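Local coordinates for protein CurF (Lyngbya majuscula, PDB 2Q35) that probably catalyses the decarboxylation step of polyketide chain beta-branching, serving as the crotonase-fold ECH2 domain of the larger CurF protein, at residues N11-I16 with K191-P196; G136-I141 with E153-G158; S148-E153 with A167-P172. The protein carries 1 engineered substitution. One frame throughout, in Å; residues are numbered along the deposited sequence.

Interaction 1. Residues N11-I16 with K191-P196; sequences NGVVQI and KIAKSP
Asn11 and Gly12 both have positive phi (59° and 88°), forming the tight turn of the hairpin between strands 4-10 and 13-18, and this bend brings the Asn11 carbonyl up to Ala193, in the type I turn from Ile192 to Ser195, where helix 178-192 gives way to the next segment. The CB of Ala193 lies 3.4 Å from Asn11 O and 3.7 Å from Val13 CG2, so one small methyl fills the place between a carbonyl and a valine branch. Val13 holds CG1 anti to its backbone N (chi1 -178°), which leaves CG2, beside that N, to do the touching. Glycine suits position 12 because a CB there would press against the carbonyl O of Asn11. No direct hydrogen bond crosses; instead a water donates to Asn11 O at 2.8 Å and to Ala193 O at 3.1 Å, bridging the two backbones. The Asn11 amide, through ND2, turns to Gln190 OE1 on the helix, and Lys49 NZ bonds to Ala193 O and Ser195 O. Strand 13-18 runs between strands 4-10 and 50-54 of the main sheet, with Val13 resting on Ile52 of strand 50-54 and on Gln190 of helix 178-192.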
loop_
_atom_site.group_PDB
_atom_site.type_symbol
_atom_site.label_atom_id
_atom_site.label_comp_id
_atom_site.label_asym_id
_atom_site.label_seq_id
_atom_site.Cartn_x
_atom_site.Cartn_y
_atom_site.Cartn_z
ATOM N N ASN A 11 -7.609 12.497 30.690
ATOM C CA ASN A 11 -8.086 13.122 29.451
ATOM C C ASN A 11 -8.847 12.162 28.558
ATOM O O ASN A 11 -8.921 12.369 27.343
ATOM C CB ASN A 11 -6.906 13.722 28.695
ATOM C CG ASN A 11 -6.086 14.637 29.581
ATOM O OD1 ASN A 11 -6.652 15.481 30.280
ATOM N ND2 ASN A 11 -4.757 14.468 29.569
ATOM N N GLY A 12 -9.425 11.130 29.171
ATOM C CA GLY A 12 -10.231 10.168 28.408
ATOM C C GLY A 12 -9.447 9.006 27.811
ATOM O O GLY A 12 -9.999 8.169 27.112
ATOM N N VAL A 13 -8.138 8.941 28.073
ATOM C CA VAL A 13 -7.335 7.799 27.605
ATOM C C VAL A 13 -7.361 6.725 28.692
ATOM O O VAL A 13 -7.139 7.015 29.897
ATOM C CB VAL A 13 -5.855 8.223 27.308
ATOM C CG1 VAL A 13 -5.050 7.063 26.787
ATOM C CG2 VAL A 13 -5.829 9.328 26.277
ATOM N N VAL A 14 -7.616 5.489 28.290
ATOM C CA VAL A 14 -7.628 4.369 29.255
ATOM C C VAL A 14 -6.751 3.228 28.782
ATOM O O VAL A 14 -6.443 3.130 27.604
ATOM C CB VAL A 14 -9.066 3.874 29.596
ATOM C CG1 VAL A 14 -9.905 5.032 30.069
ATOM C CG2 VAL A 14 -9.676 3.188 28.402
ATOM N N GLN A 15 -6.314 2.397 29.717
ATOM C CA GLN A 15 -5.461 1.286 29.379
ATOM C C GLN A 15 -6.112 -0.015 29.813
ATOM O O GLN A 15 -6.551 -0.143 30.959
ATOM C CB GLN A 15 -4.079 1.482 30.053
ATOM C CG GLN A 15 -3.054 0.392 29.702
ATOM C CD GLN A 15 -1.705 0.644 30.381
ATOM O OE1 GLN A 15 -1.232 1.772 30.383
ATOM N NE2 GLN A 15 -1.121 -0.392 30.994
ATOM N N ILE A 16 -6.169 -0.981 28.890
ATOM C CA ILE A 16 -6.627 -2.345 29.204
ATOM C C ILE A 16 -5.410 -3.243 29.123
ATOM O O ILE A 16 -4.781 -3.347 28.067
ATOM C CB ILE A 16 -7.706 -2.819 28.219
ATOM C CG1 ILE A 16 -8.985 -1.971 28.401
ATOM C CG2 ILE A 16 -8.001 -4.311 28.422
ATOM C CD1 ILE A 16 -10.162 -2.282 27.381
ATOM N N LYS A 191 -2.561 12.602 22.185
ATOM C CA LYS A 191 -2.752 13.482 21.019
ATOM C C LYS A 191 -4.125 13.259 20.429
ATOM O O LYS A 191 -4.841 14.211 20.122
ATOM C CB LYS A 191 -1.728 13.204 19.933
ATOM C CG LYS A 191 -0.344 13.682 20.270
ATOM C CD LYS A 191 0.625 13.235 19.213
ATOM C CE LYS A 191 2.054 13.612 19.634
ATOM N NZ LYS A 191 2.978 13.417 18.485
ATOM N N ILE A 192 -4.462 11.993 20.265
ATOM C CA ILE A 192 -5.772 11.641 19.676
ATOM C C ILE A 192 -6.908 12.183 20.549
ATOM O O ILE A 192 -7.905 12.724 20.020
ATOM C CB ILE A 192 -5.881 10.139 19.455
ATOM C CG1 ILE A 192 -4.884 9.701 18.378
ATOM C CG2 ILE A 192 -7.317 9.752 19.005
ATOM C CD1 ILE A 192 -4.779 8.164 18.235
ATOM N N ALA A 193 -6.761 12.041 21.868
ATOM C CA ALA A 193 -7.834 12.420 22.821
ATOM C C ALA A 193 -8.109 13.920 22.887
ATOM O O ALA A 193 -9.046 14.328 23.577
ATOM C CB ALA A 193 -7.566 11.858 24.228
ATOM N N LYS A 194 -7.279 14.749 22.223
ATOM C CA LYS A 194 -7.549 16.202 22.167
ATOM C C LYS A 194 -8.835 16.543 21.394
ATOM O O LYS A 194 -9.384 17.639 21.558
ATOM C CB LYS A 194 -6.370 16.991 21.586
ATOM C CG LYS A 194 -5.168 17.027 22.513
ATOM C CD LYS A 194 -4.075 17.945 21.972
ATOM C CE LYS A 194 -2.861 17.923 22.866
ATOM N NZ LYS A 194 -1.773 18.779 22.306
ATOM N N SER A 195 -9.299 15.615 20.564
ATOM C CA SER A 195 -10.514 15.823 19.764
ATOM C C SER A 195 -11.768 15.490 20.552
ATOM O O SER A 195 -11.728 14.661 21.463
ATOM C CB SER A 195 -10.472 14.918 18.543
ATOM O OG SER A 195 -9.453 15.316 17.646
ATOM N N PRO A 196 -12.902 16.100 20.174
ATOM C CA PRO A 196 -14.185 15.764 20.785
ATOM C C PRO A 196 -14.513 14.294 20.541
ATOM O O PRO A 196 -14.248 13.757 19.440
ATOM C CB PRO A 196 -15.185 16.651 20.025
ATOM C CG PRO A 196 -14.360 17.794 19.450
ATOM C CD PRO A 196 -13.026 17.161 19.151
HETATM O O HOH W 1 -9.951 14.814 26.504
#

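Interaction 2. Residues G136-I141 with E153-G158; sequences GATSLI and EMIYTG
Ile155 sets CG1 anti to its own carbonyl carbon (chi1 -64°) and carries on extended to CD1 (chi2 173°), while Thr138 holds CG2 anti to its backbone N; these rotations bring methyl against methyl. The two residues belong to successive helices of the crotonase fold, 138-146 and 148-157, and meet where the first begins and the second is about to end. CD1 of Ile155 lies 3.8 Å from Thr138 CG2, and its CG1 is 4.0 Å from the same methyl; the two side chains run antiparallel alongside each other, so the isoleucine arm lies along the threonine methyl. The Ile155 tip also reaches the helix backbone itself, with CD1 3.9 Å from Ser139 CA. A long, branched isoleucine suits this place, because the CA atoms of Ser139 and Ile155 are 7.7 Å apart and its unbranched arm spans the gap. Threonine serves both sides of its position: the methyl joins the apolar contact and OG1 bonds to Val135 O. Ser139 OG, by contrast, is hydrogen-bonded to His206 NE2 of the third subunit. The N-H groups of Thr138 and Ser139, at the start of their helix, are taken by the two carboxylate oxygens of Glu222, from helix 197-230. Ile155 also packs on Leu203 of the third subunit, so the contact lies close to the trimer interface. Helix 148-157 closes at Gly158, whose positive phi a glycine adopts readily. In that last turn, Glu153 O accepts from Thr157 N and, on the opposite face of its carbonyl plane, from Thr157 OG1, which sits 3.0 Å away and tilted 31° from the plane.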
loop_
_atom_site.group_PDB
_atom_site.type_symbol
_atom_site.label_atom_id
_atom_site.label_comp_id
_atom_site.label_asym_id
_atom_site.label_seq_id
_atom_site.Cartn_x
_atom_site.Cartn_y
_atom_site.Cartn_z
ATOM N N GLY A 136 -9.333 -15.879 11.085
ATOM C CA GLY A 136 -9.426 -14.541 11.668
ATOM C C GLY A 136 -9.339 -13.394 10.682
ATOM O O GLY A 136 -9.202 -12.234 11.099
ATOM N N ALA A 137 -9.517 -13.697 9.388
ATOM C CA ALA A 137 -9.324 -12.712 8.316
ATOM C C ALA A 137 -7.879 -12.229 8.339
ATOM O O ALA A 137 -7.593 -11.021 8.210
ATOM C CB ALA A 137 -10.309 -11.518 8.438
ATOM N N THR A 138 -6.973 -13.182 8.512
ATOM C CA THR A 138 -5.527 -12.889 8.547
ATOM C C THR A 138 -5.050 -12.195 7.278
ATOM O O THR A 138 -4.310 -11.194 7.343
ATOM C CB THR A 138 -4.704 -14.181 8.786
ATOM O OG1 THR A 138 -4.927 -14.629 10.122
ATOM C CG2 THR A 138 -3.206 -13.930 8.620
ATOM N N SER A 139 -5.413 -12.741 6.122
ATOM C CA SER A 139 -4.915 -12.175 4.878
ATOM C C SER A 139 -5.491 -10.772 4.645
ATOM O O SER A 139 -4.774 -9.856 4.243
ATOM C CB SER A 139 -5.161 -13.119 3.701
ATOM O OG SER A 139 -6.505 -13.129 3.260
ATOM N N LEU A 140 -6.782 -10.595 4.930
ATOM C CA LEU A 140 -7.390 -9.282 4.780
ATOM C C LEU A 140 -6.644 -8.250 5.621
ATOM O O LEU A 140 -6.196 -7.215 5.115
ATOM C CB LEU A 140 -8.871 -9.314 5.197
ATOM C CG LEU A 140 -9.627 -7.975 5.134
ATOM C CD1 LEU A 140 -9.840 -7.529 3.697
ATOM C CD2 LEU A 140 -10.973 -8.062 5.847
ATOM N N ILE A 141 -6.521 -8.546 6.904
ATOM C CA ILE A 141 -5.965 -7.580 7.854
ATOM C C ILE A 141 -4.461 -7.378 7.627
ATOM O O ILE A 141 -3.995 -6.234 7.594
ATOM C CB ILE A 141 -6.307 -7.981 9.301
ATOM C CG1 ILE A 141 -7.813 -7.835 9.560
ATOM C CG2 ILE A 141 -5.556 -7.110 10.308
ATOM C CD1 ILE A 141 -8.362 -6.351 9.564
ATOM N N GLU A 153 4.895 -12.985 2.992
ATOM C CA GLU A 153 5.989 -13.796 3.515
ATOM C C GLU A 153 5.685 -14.334 4.912
ATOM O O GLU A 153 5.969 -15.503 5.202
ATOM C CB GLU A 153 7.299 -13.025 3.517
ATOM C CG GLU A 153 8.486 -13.929 3.834
ATOM C CD GLU A 153 9.772 -13.158 4.070
ATOM O OE1 GLU A 153 10.251 -12.507 3.124
ATOM O OE2 GLU A 153 10.316 -13.210 5.195
ATOM N N MET A 154 5.129 -13.488 5.772
ATOM C CA MET A 154 4.806 -13.925 7.127
ATOM C C MET A 154 3.764 -15.052 7.114
ATOM O O MET A 154 3.887 -16.016 7.847
ATOM C CB MET A 154 4.299 -12.764 7.989
ATOM C CG MET A 154 5.355 -11.702 8.252
ATOM S SD MET A 154 4.750 -10.421 9.344
ATOM C CE MET A 154 4.688 -11.300 10.884
ATOM N N ILE A 155 2.772 -14.938 6.239
ATOM C CA ILE A 155 1.699 -15.953 6.195
ATOM C C ILE A 155 2.228 -17.272 5.609
ATOM O O ILE A 155 2.026 -18.346 6.178
ATOM C CB ILE A 155 0.474 -15.433 5.402
ATOM C CG1 ILE A 155 -0.136 -14.232 6.128
ATOM C CG2 ILE A 155 -0.596 -16.516 5.255
ATOM C CD1 ILE A 155 -1.253 -13.529 5.349
ATOM N N TYR A 156 2.941 -17.210 4.484
ATOM C CA TYR A 156 3.470 -18.451 3.905
ATOM C C TYR A 156 4.474 -19.192 4.767
ATOM O O TYR A 156 4.449 -20.430 4.799
ATOM C CB TYR A 156 4.123 -18.200 2.551
ATOM C CG TYR A 156 3.223 -18.258 1.340
ATOM C CD1 TYR A 156 2.950 -19.480 0.712
ATOM C CD2 TYR A 156 2.702 -17.095 0.781
ATOM C CE1 TYR A 156 2.139 -19.549 -0.456
ATOM C CE2 TYR A 156 1.911 -17.144 -0.381
ATOM C CZ TYR A 156 1.639 -18.374 -0.991
ATOM O OH TYR A 156 0.877 -18.459 -2.130
ATOM N N THR A 157 5.396 -18.466 5.406
ATOM C CA THR A 157 6.464 -19.131 6.164
ATOM C C THR A 157 6.075 -19.527 7.598
ATOM O O THR A 157 6.650 -20.469 8.153
ATOM C CB THR A 157 7.761 -18.302 6.257
ATOM O OG1 THR A 157 7.555 -17.168 7.104
ATOM C CG2 THR A 157 8.282 -17.879 4.878
ATOM N N GLY A 158 5.177 -18.763 8.200
ATOM C CA GLY A 158 4.772 -18.950 9.594
ATOM C C GLY A 158 5.864 -18.641 10.622
ATOM O O GLY A 158 5.679 -18.918 11.806
#

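Interaction 3. Residues S148-E153 with A167-P172; sequences SELAQE and AERGIP
Arg169 grips the carboxylate of Glu153 with both terminal nitrogens. NH1 donates to OE2 over 3.1 Å in a fairly straight bond (161°), and NH2 pairs with OE1 in a salt bridge modelled at 2.4 Å between those two atoms, a length so short that its exact value is doubtful. OE2 is met on its syn side and lies close to the guanidinium plane, but the two flat groups are turned 46° from each other, so the pairing is two-pronged without being coplanar. Glu153 reaches out because its chain is extended beyond CG, which itself stands anti to the backbone N (chi1 -170°); OE2 has a further partner in Tyr161 OH. An arginine fits here, offering two N-H groups to a buried carboxylate that would otherwise probably be costly. Helix 163-168 is finished by a Schellman motif at Gly170, which, with the positive phi that glycine takes easily, bonds its N back to Ala167 O, and the chain then turns to lay Ile171 against helix 148-157. Between the ion pair and Ile171 sits Leu150. Its CD2 rests 3.7 Å from Arg169 CG, on the aliphatic stem, whereas CD1 meets Ile171 CB at 3.8 Å, the two side chains crossing at about a right angle. With an alanine here, the arginine stem would probably lose its apolar support and a gap would open beside Ile171. Leu166 lies against both Leu150 and Ile171, and Tyr184 of the third subunit packs on Arg169.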
loop_
_atom_site.group_PDB
_atom_site.type_symbol
_atom_site.label_atom_id
_atom_site.label_comp_id
_atom_site.label_asym_id
_atom_site.label_seq_id
_atom_site.Cartn_x
_atom_site.Cartn_y
_atom_site.Cartn_z
ATOM N N SER A 148 1.084 -5.859 1.304
ATOM C CA SER A 148 0.910 -7.185 0.688
ATOM C C SER A 148 2.148 -8.099 0.753
ATOM O O SER A 148 2.002 -9.321 0.896
ATOM C CB SER A 148 0.356 -7.070 -0.751
ATOM O OG SER A 148 1.220 -6.318 -1.597
ATOM N N GLU A 149 3.351 -7.524 0.694
ATOM C CA GLU A 149 4.576 -8.341 0.676
ATOM C C GLU A 149 5.050 -8.913 1.999
ATOM O O GLU A 149 5.404 -10.092 2.057
ATOM C CB GLU A 149 5.724 -7.611 0.002
ATOM C CG GLU A 149 5.966 -8.116 -1.386
ATOM C CD GLU A 149 4.869 -7.715 -2.357
ATOM O OE1 GLU A 149 4.898 -6.532 -2.783
ATOM O OE2 GLU A 149 4.023 -8.589 -2.706
ATOM N N LEU A 150 5.078 -8.095 3.050
ATOM C CA LEU A 150 5.307 -8.639 4.382
ATOM C C LEU A 150 4.207 -9.629 4.688
ATOM O O LEU A 150 4.472 -10.696 5.222
ATOM C CB LEU A 150 5.327 -7.562 5.485
ATOM C CG LEU A 150 6.673 -7.175 6.118
ATOM C CD1 LEU A 150 6.438 -6.258 7.310
ATOM C CD2 LEU A 150 7.548 -8.365 6.525
ATOM N N ALA A 151 2.967 -9.261 4.370
ATOM C CA ALA A 151 1.851 -10.142 4.678
ATOM C C ALA A 151 2.092 -11.510 4.024
ATOM O O ALA A 151 1.987 -12.537 4.689
ATOM C CB ALA A 151 0.530 -9.525 4.210
ATOM N N GLN A 152 2.436 -11.501 2.739
ATOM C CA GLN A 152 2.709 -12.734 1.973
ATOM C C GLN A 152 3.776 -13.598 2.658
ATOM O O GLN A 152 3.600 -14.799 2.904
ATOM C CB GLN A 152 3.222 -12.333 0.585
ATOM C CG GLN A 152 3.183 -13.392 -0.451
ATOM C CD GLN A 152 1.906 -13.366 -1.259
ATOM O OE1 GLN A 152 0.874 -12.870 -0.808
ATOM N NE2 GLN A 152 1.972 -13.902 -2.453
ATOM N N GLU A 153 4.895 -12.985 2.992
ATOM C CA GLU A 153 5.989 -13.796 3.515
ATOM C C GLU A 153 5.685 -14.334 4.912
ATOM O O GLU A 153 5.969 -15.503 5.202
ATOM C CB GLU A 153 7.299 -13.025 3.517
ATOM C CG GLU A 153 8.486 -13.929 3.834
ATOM C CD GLU A 153 9.772 -13.158 4.070
ATOM O OE1 GLU A 153 10.251 -12.507 3.124
ATOM O OE2 GLU A 153 10.316 -13.210 5.195
ATOM N N ALA A 167 10.949 -3.744 11.107
ATOM C CA ALA A 167 11.294 -2.341 10.872
ATOM C C ALA A 167 12.267 -2.208 9.707
ATOM O O ALA A 167 12.108 -1.331 8.849
ATOM C CB ALA A 167 11.924 -1.733 12.135
ATOM N N GLU A 168 13.279 -3.076 9.686
ATOM C CA GLU A 168 14.269 -3.055 8.616
ATOM C C GLU A 168 13.635 -3.365 7.274
ATOM O O GLU A 168 14.094 -2.888 6.240
ATOM C CB GLU A 168 15.428 -3.992 8.941
ATOM C CG GLU A 168 16.138 -3.612 10.239
ATOM C CD GLU A 168 17.482 -4.287 10.408
ATOM O OE1 GLU A 168 17.840 -5.136 9.559
ATOM O OE2 GLU A 168 18.182 -3.965 11.395
ATOM N N ARG A 169 12.533 -4.107 7.329
ATOM C CA ARG A 169 11.742 -4.527 6.190
ATOM C C ARG A 169 10.746 -3.448 5.750
ATOM O O ARG A 169 10.077 -3.589 4.728
ATOM C CB ARG A 169 10.960 -5.755 6.628
ATOM C CG ARG A 169 10.710 -6.753 5.589
ATOM C CD ARG A 169 11.958 -7.567 5.289
ATOM N NE ARG A 169 11.640 -8.381 4.134
ATOM C CZ ARG A 169 11.407 -9.686 4.158
ATOM N NH1 ARG A 169 11.526 -10.389 5.282
ATOM N NH2 ARG A 169 11.094 -10.290 3.024
ATOM N N GLY A 170 10.645 -2.372 6.518
ATOM C CA GLY A 170 9.789 -1.248 6.145
ATOM C C GLY A 170 8.346 -1.385 6.589
ATOM O O GLY A 170 7.451 -0.794 5.994
ATOM N N ILE A 171 8.108 -2.147 7.650
ATOM C CA ILE A 171 6.744 -2.261 8.196
ATOM C C ILE A 171 6.174 -0.845 8.448
ATOM O O ILE A 171 6.883 0.046 8.917
ATOM C CB ILE A 171 6.740 -3.156 9.459
ATOM C CG1 ILE A 171 5.316 -3.583 9.841
ATOM C CG2 ILE A 171 7.456 -2.480 10.627
ATOM C CD1 ILE A 171 5.279 -4.558 11.026
ATOM N N PRO A 172 4.913 -0.605 8.078
ATOM C CA PRO A 172 4.362 0.736 8.274
ATOM C C PRO A 172 3.765 0.976 9.656
ATOM O O PRO A 172 2.650 1.495 9.751
ATOM C CB PRO A 172 3.269 0.821 7.211
ATOM C CG PRO A 172 2.866 -0.600 6.940
ATOM C CD PRO A 172 3.964 -1.517 7.406
#

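Interactions 2 and 3 are neighbours, their centres 11 Å apart, and both use helix 148-157: interaction 2 joins its last turns to the preceding helix, interaction 3 its earlier turns to the segment that follows helix 163-168. Glu153 belongs to both, giving its backbone O within the helix and its carboxylate to Arg169. Interaction 1 lies elsewhere, at the hairpin turn between strands 4-10 and 13-18, at one end of these strands of the main sheet, its centre 31 Å from that of interaction 2 and 29 Å from that of interaction 3. The trimer reconnects these regions: Lys191 and Ile192 pack on Thr157 and Tyr156 of the second subunit, the equivalents of residues in 153-158, while interactions 2 and 3 both touch the third subunit.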